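Local coordinates for putative fimbrium tip subunit Fim1C (Bacteroides ovatus, PDB 4EPS), which probably forms part of the tip of fimbriae, the cell-surface filaments that mediate adhesion and biofilm formation, at residues 368-376 / 472-481. Numbering follows the deposited sequence.
Sequences VSVTGYYDA and STERNNKNMY. With SO4 (sulfate ion), chain G.
Arg-475 on Tyr-373 is a worked example of a cation held over an aromatic face while its N-H groups bond outward in plane. Tyr-373 CB starts 3.5 Å from Tyr-481 OH, which also sits at the ring edge near CD1. With CG anti to the backbone N (chi1 -161°), the ring runs alongside the arginine: Tyr-373 CD1 meets Arg-475 NE, Tyr-373 CD2 lies 3.5 Å from Arg-475 NH1, and Tyr-373 OH ends 3.9 Å from both Arg-475 NH2 and sulfate O3. The guanidinium is stacked flat, its plane 4° from the ring's. At its rim Arg-475 NH1 donates to Tyr-374 OH (3.1 Å), while Arg-475 NE bonds almost straight to sulfate O4 (2.7 Å) and NH2 to O3; Thr-494 also binds this ion. An alanine in place of Tyr-373 would probably leave the guanidinium without its aromatic platform and freer to turn. Glu-474 N donates to Val-370 O and Glu-474 O accepts from Gly-372 N, a single beta bridge of Thr-371 with Glu-474 that joins the loop between helices 354-359 and 389-403 to edge strand 469-474. Stacking and in-plane bonds together probably hold the guanidinium's orientation, at least in this crystal, its outward N-H groups taking a sulfate probably from the crystallisation liquor.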
loop_
_atom_site.group_PDB
_atom_site.type_symbol
_atom_site.label_atom_id
_atom_site.label_comp_id
_atom_site.label_asym_id
_atom_site.label_seq_id
_atom_site.Cartn_x
_atom_site.Cartn_y
_atom_site.Cartn_z
ATOM N N VAL A 368 17.738 2.795 -32.548
ATOM C CA VAL A 368 17.886 4.242 -32.632
ATOM C C VAL A 368 19.398 4.506 -32.641
ATOM O O VAL A 368 20.130 3.846 -31.907
ATOM C CB VAL A 368 17.155 4.947 -31.436
ATOM C CG1 VAL A 368 17.340 6.461 -31.487
ATOM C CG2 VAL A 368 15.660 4.599 -31.428
ATOM N N SER A 369 19.868 5.471 -33.435
ATOM C CA SER A 369 21.288 5.814 -33.437
ATOM C C SER A 369 21.733 6.324 -32.053
ATOM O O SER A 369 20.932 6.917 -31.319
ATOM C CB SER A 369 21.592 6.864 -34.496
ATOM O OG SER A 369 22.943 7.270 -34.347
ATOM N N VAL A 370 23.007 6.072 -31.700
ATOM C CA VAL A 370 23.597 6.545 -30.436
ATOM C C VAL A 370 23.851 8.075 -30.504
ATOM O O VAL A 370 24.101 8.693 -29.474
ATOM C CB VAL A 370 24.910 5.787 -30.069
ATOM C CG1 VAL A 370 24.651 4.293 -29.854
ATOM C CG2 VAL A 370 26.002 6.016 -31.127
ATOM N N THR A 371 23.814 8.694 -31.702
ATOM C CA THR A 371 24.103 10.128 -31.773
ATOM C C THR A 371 23.076 10.990 -31.023
ATOM O O THR A 371 21.883 10.703 -31.024
ATOM C CB THR A 371 24.231 10.600 -33.241
ATOM O OG1 THR A 371 24.928 11.844 -33.266
ATOM C CG2 THR A 371 22.882 10.700 -33.988
ATOM N N GLY A 372 23.558 12.040 -30.388
ATOM C CA GLY A 372 22.666 13.038 -29.827
ATOM C C GLY A 372 22.531 14.181 -30.820
ATOM O O GLY A 372 21.602 14.985 -30.737
ATOM N N TYR A 373 23.460 14.251 -31.790
ATOM C CA TYR A 373 23.599 15.434 -32.638
ATOM C C TYR A 373 23.112 15.316 -34.087
ATOM O O TYR A 373 22.618 16.318 -34.620
ATOM C CB TYR A 373 25.083 15.863 -32.636
ATOM C CG TYR A 373 25.322 17.298 -33.074
ATOM C CD1 TYR A 373 25.311 18.344 -32.152
ATOM C CD2 TYR A 373 25.567 17.608 -34.406
ATOM C CE1 TYR A 373 25.547 19.662 -32.550
ATOM C CE2 TYR A 373 25.785 18.924 -34.817
ATOM C CZ TYR A 373 25.769 19.946 -33.887
ATOM O OH TYR A 373 25.995 21.236 -34.312
ATOM N N TYR A 374 23.304 14.164 -34.740
ATOM C CA TYR A 374 22.968 14.000 -36.151
ATOM C C TYR A 374 21.773 13.090 -36.372
ATOM O O TYR A 374 21.693 12.462 -37.424
ATOM C CB TYR A 374 24.186 13.413 -36.897
ATOM C CG TYR A 374 25.424 14.267 -36.791
ATOM C CD1 TYR A 374 25.584 15.402 -37.590
ATOM C CD2 TYR A 374 26.452 13.935 -35.912
ATOM C CE1 TYR A 374 26.723 16.200 -37.490
ATOM C CE2 TYR A 374 27.598 14.722 -35.809
ATOM C CZ TYR A 374 27.734 15.846 -36.609
ATOM O OH TYR A 374 28.866 16.617 -36.525
ATOM N N ASP A 375 20.843 13.007 -35.408
ATOM C CA ASP A 375 19.704 12.096 -35.549
ATOM C C ASP A 375 18.791 12.564 -36.704
ATOM O O ASP A 375 18.519 13.747 -36.825
ATOM C CB ASP A 375 18.927 11.980 -34.239
ATOM C CG ASP A 375 17.908 10.861 -34.263
ATOM O OD1 ASP A 375 16.754 11.120 -34.668
ATOM O OD2 ASP A 375 18.266 9.726 -33.880
ATOM N N ALA A 376 18.336 11.621 -37.536
ATOM C CA ALA A 376 17.485 11.901 -38.693
ATOM C C ALA A 376 16.067 12.333 -38.288
ATOM O O ALA A 376 15.439 13.065 -39.039
ATOM C CB ALA A 376 17.414 10.668 -39.580
ATOM N N SER A 472 26.368 7.605 -22.840
ATOM C CA SER A 472 26.523 6.724 -23.996
ATOM C C SER A 472 26.023 7.437 -25.274
ATOM O O SER A 472 25.946 6.808 -26.334
ATOM C CB SER A 472 25.757 5.422 -23.782
ATOM O OG SER A 472 24.399 5.702 -23.461
ATOM N N THR A 473 25.686 8.748 -25.173
ATOM C CA THR A 473 25.193 9.553 -26.300
ATOM C C THR A 473 26.399 10.160 -27.043
ATOM O O THR A 473 27.198 10.888 -26.452
ATOM C CB THR A 473 24.205 10.617 -25.773
ATOM O OG1 THR A 473 23.203 9.942 -24.988
ATOM C CG2 THR A 473 23.544 11.420 -26.918
ATOM N N GLU A 474 26.521 9.852 -28.340
ATOM C CA GLU A 474 27.662 10.290 -29.124
ATOM C C GLU A 474 27.458 11.685 -29.709
ATOM O O GLU A 474 26.357 12.011 -30.172
ATOM C CB GLU A 474 27.916 9.277 -30.258
ATOM C CG GLU A 474 29.236 9.507 -30.980
ATOM C CD GLU A 474 29.485 8.563 -32.136
ATOM O OE1 GLU A 474 28.610 8.486 -33.031
ATOM O OE2 GLU A 474 30.582 7.956 -32.185
ATOM N N ARG A 475 28.535 12.509 -29.697
ATOM C CA ARG A 475 28.515 13.836 -30.322
ATOM C C ARG A 475 29.027 13.714 -31.753
ATOM O O ARG A 475 28.385 14.216 -32.675
ATOM C CB ARG A 475 29.337 14.872 -29.524
ATOM C CG ARG A 475 29.632 16.207 -30.278
ATOM C CD ARG A 475 28.368 16.937 -30.747
ATOM N NE ARG A 475 28.697 18.189 -31.439
ATOM C CZ ARG A 475 28.978 18.284 -32.728
ATOM N NH1 ARG A 475 28.972 17.200 -33.498
ATOM N NH2 ARG A 475 29.297 19.463 -33.261
ATOM N N ASN A 476 30.203 13.084 -31.940
ATOM C CA ASN A 476 30.840 12.894 -33.263
ATOM C C ASN A 476 31.871 11.762 -33.121
ATOM O O ASN A 476 31.873 11.068 -32.092
ATOM C CB ASN A 476 31.466 14.229 -33.813
ATOM C CG ASN A 476 32.554 14.870 -32.979
ATOM O OD1 ASN A 476 33.159 14.250 -32.101
ATOM N ND2 ASN A 476 32.850 16.138 -33.245
ATOM N N ASN A 477 32.748 11.583 -34.111
ATOM C CA ASN A 477 33.742 10.496 -34.079
ATOM C C ASN A 477 34.741 10.631 -32.911
ATOM O O ASN A 477 35.257 9.625 -32.437
ATOM C CB ASN A 477 34.490 10.428 -35.425
ATOM C CG ASN A 477 35.260 11.679 -35.790
ATOM O OD1 ASN A 477 34.815 12.803 -35.572
ATOM N ND2 ASN A 477 36.443 11.507 -36.349
ATOM N N LYS A 478 34.955 11.850 -32.409
ATOM C CA LYS A 478 35.932 12.089 -31.342
ATOM C C LYS A 478 35.338 12.291 -29.956
ATOM O O LYS A 478 36.076 12.144 -28.969
ATOM C CB LYS A 478 36.767 13.350 -31.662
ATOM C CG LYS A 478 37.462 13.342 -33.016
ATOM C CD LYS A 478 37.727 14.795 -33.415
ATOM C CE LYS A 478 38.386 14.960 -34.760
ATOM N NZ LYS A 478 38.518 16.398 -35.131
ATOM N N ASN A 479 34.049 12.709 -29.865
ATOM C CA ASN A 479 33.415 13.125 -28.604
ATOM C C ASN A 479 32.120 12.438 -28.266
ATOM O O ASN A 479 31.316 12.128 -29.144
ATOM C CB ASN A 479 33.085 14.641 -28.674
ATOM C CG ASN A 479 34.257 15.595 -28.573
ATOM O OD1 ASN A 479 35.382 15.292 -28.955
ATOM N ND2 ASN A 479 34.004 16.807 -28.118
HETATM N N MSE A 480 31.885 12.290 -26.955
HETATM C CA MSE A 480 30.629 11.854 -26.365
HETATM C C MSE A 480 29.970 13.075 -25.741
HETATM O O MSE A 480 30.638 14.066 -25.468
HETATM C CB MSE A 480 30.861 10.792 -25.235
HETATM C CG MSE A 480 31.626 9.542 -25.668
HETATM SE SE MSE A 480 30.739 8.624 -27.107
HETATM C CE MSE A 480 29.217 7.938 -26.193
ATOM N N TYR A 481 28.681 12.991 -25.451
ATOM C CA TYR A 481 28.025 13.975 -24.597
ATOM C C TYR A 481 28.442 13.659 -23.151
ATOM O O TYR A 481 28.512 12.473 -22.763
ATOM C CB TYR A 481 26.493 13.886 -24.724
ATOM C CG TYR A 481 25.958 14.615 -25.934
ATOM C CD1 TYR A 481 26.100 14.085 -27.213
ATOM C CD2 TYR A 481 25.290 15.831 -25.801
ATOM C CE1 TYR A 481 25.589 14.746 -28.331
ATOM C CE2 TYR A 481 24.734 16.477 -26.908
ATOM C CZ TYR A 481 24.918 15.946 -28.174
ATOM O OH TYR A 481 24.416 16.594 -29.271
HETATM S S SO4 G . 28.677 21.959 -30.642
HETATM O O1 SO4 G . 29.533 22.810 -29.806
HETATM O O2 SO4 G . 27.285 22.412 -30.516
HETATM O O3 SO4 G . 29.097 21.987 -32.030
HETATM O O4 SO4 G . 28.764 20.571 -30.207
HETATM O O HOH W 1 27.508 11.094 -33.675
#